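Long-range contact in ribokinase (Thermotoga maritima, PDB 1VM7), which probably phosphorylates D-ribose at O-5 with ATP and magnesium, giving the ribose 5-phosphate used for nucleotide synthesis and the pentose phosphate pathway: residues Cys69-Cys74 with Leu91-Tyr96. Numbering follows the deposited sequence.
Sequences CRFVTC and LGITGY
Cys69-Cys74 and Leu91-Tyr96 run side by side in the same direction, their strand axes 32° apart, and three backbone hydrogen bonds join them: Cys69 N to Gly92 O, just before the second strand, Thr94 N to Cys69 O, and the shortest, Phe71 N to Thr94 O (2.8 Å). Beyond Phe71 the regular pairing lapses: Gly95, with positive phi, turns its carbonyl toward the CA-H of Val72 (Gly95 O to Val72 CA, 3.6 Å), and a CB at Gly95 would clash with Phe71 O.

Ile93 makes the main apolar contact. Its CG2, anti to the backbone N, reaches Phe71 CB at 3.5 Å and lies at the edge of the phenyl ring, near its plane, while CG1 lies 4.0 Å from Cys69 CB. Ile93 also packs on Tyr88 of helix 79-90. An alanine at Ile93 is likely to leave the flank of Phe71 and the CB of Cys69 without the apolar atoms that meet them from strand 93-98, opening a gap beside Tyr88. The two strands and helix 79-90 form a beta-alpha-beta crossover of the Rossmann-like pfkB kinase core, with 93-98 the outermost strand at this side of the large sheet; a Schellman motif at Gly92 closes the helix. Tyr88 packs edge-to-face on Phe71, whose side chain also touches Ala55, a predicted substrate-binding residue.

Further along, Thr73 CG2 lies against Tyr96 CB at 3.7 Å. OG1 of Thr73 stands anti to its own amide nitrogen (chi1 -175°), pointing away from this methyl contact, and hydrogen-bonds with Ser23 OG and Gly21 O. The CB of Thr73 sits over one face of the Phe71 ring, offset toward the rim. The phenol of Tyr96 leads away from strand 69-75, and its side chain packs on Ile85 and Glu89 of helix 79-90.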
# COMPACT_ATOMS: atom_id res chain seq x y z
N CYS A 69 6.27 27.42 -6.84
CA CYS A 69 6.71 27.30 -5.46
C CYS A 69 8.03 26.56 -5.34
O CYS A 69 8.23 25.54 -5.98
CB CYS A 69 5.65 26.62 -4.60
SG CYS A 69 5.94 26.66 -2.76
N ARG A 70 8.94 27.09 -4.54
CA ARG A 70 10.16 26.40 -4.19
C ARG A 70 9.83 25.44 -3.05
O ARG A 70 9.25 25.82 -2.03
CB ARG A 70 11.24 27.38 -3.79
CG ARG A 70 11.55 28.33 -4.91
CD ARG A 70 12.54 29.38 -4.55
NE ARG A 70 12.77 30.25 -5.70
CZ ARG A 70 13.91 30.91 -5.93
NH1 ARG A 70 14.95 30.81 -5.11
NH2 ARG A 70 13.99 31.68 -7.02
N PHE A 71 10.13 24.18 -3.26
CA PHE A 71 9.68 23.16 -2.37
C PHE A 71 10.81 22.17 -2.24
O PHE A 71 11.05 21.39 -3.17
CB PHE A 71 8.43 22.49 -2.92
CG PHE A 71 7.92 21.32 -2.11
CD1 PHE A 71 8.08 21.27 -0.71
CD2 PHE A 71 7.22 20.29 -2.74
CE1 PHE A 71 7.60 20.22 0.03
CE2 PHE A 71 6.71 19.21 -1.99
CZ PHE A 71 6.91 19.19 -0.59
N VAL A 72 11.55 22.28 -1.13
CA VAL A 72 12.61 21.33 -0.84
C VAL A 72 11.96 20.14 -0.19
O VAL A 72 11.27 20.25 0.85
CB VAL A 72 13.76 21.92 0.01
CG1 VAL A 72 14.87 20.89 0.22
CG2 VAL A 72 14.33 23.12 -0.71
N THR A 73 12.13 19.00 -0.85
CA THR A 73 11.46 17.77 -0.41
C THR A 73 12.26 16.58 -0.92
O THR A 73 12.94 16.68 -1.93
CB THR A 73 9.97 17.66 -0.88
OG1 THR A 73 9.37 16.49 -0.32
CG2 THR A 73 9.87 17.54 -2.39
N CYS A 74 12.21 15.48 -0.19
CA CYS A 74 12.87 14.28 -0.62
C CYS A 74 11.86 13.28 -1.13
O CYS A 74 10.91 12.93 -0.44
CB CYS A 74 13.67 13.65 0.52
SG CYS A 74 15.31 14.37 0.64
N LEU A 91 2.99 22.57 -12.05
CA LEU A 91 2.65 23.72 -11.21
C LEU A 91 3.80 24.71 -10.96
O LEU A 91 3.64 25.65 -10.16
CB LEU A 91 2.12 23.27 -9.84
CG LEU A 91 0.76 22.61 -9.86
CD1 LEU A 91 0.48 21.87 -8.57
CD2 LEU A 91 -0.31 23.64 -10.14
N GLY A 92 4.96 24.48 -11.58
CA GLY A 92 6.11 25.35 -11.40
C GLY A 92 6.75 25.17 -10.05
O GLY A 92 7.29 26.12 -9.49
N ILE A 93 6.65 23.95 -9.50
CA ILE A 93 7.22 23.60 -8.20
C ILE A 93 8.58 22.90 -8.43
O ILE A 93 8.64 21.86 -9.13
CB ILE A 93 6.26 22.74 -7.37
CG1 ILE A 93 4.97 23.49 -7.06
CG2 ILE A 93 6.90 22.28 -6.03
CD1 ILE A 93 3.79 22.58 -6.71
N THR A 94 9.64 23.53 -7.90
CA THR A 94 11.02 23.11 -8.06
C THR A 94 11.67 22.89 -6.70
O THR A 94 11.21 23.44 -5.70
CB THR A 94 11.82 24.17 -8.81
OG1 THR A 94 11.78 25.44 -8.12
CG2 THR A 94 11.24 24.34 -10.22
N GLY A 95 12.75 22.11 -6.67
CA GLY A 95 13.57 21.95 -5.45
C GLY A 95 13.56 20.56 -4.85
O GLY A 95 14.25 20.30 -3.87
N TYR A 96 12.77 19.65 -5.43
CA TYR A 96 12.73 18.28 -4.94
C TYR A 96 14.09 17.61 -5.14
O TYR A 96 14.80 17.91 -6.07
CB TYR A 96 11.67 17.45 -5.66
CG TYR A 96 11.80 17.46 -7.17
CD1 TYR A 96 12.65 16.59 -7.84
CD2 TYR A 96 11.02 18.35 -7.91
CE1 TYR A 96 12.73 16.62 -9.24
CE2 TYR A 96 11.10 18.39 -9.27
CZ TYR A 96 11.94 17.55 -9.93
OH TYR A 96 11.93 17.67 -11.28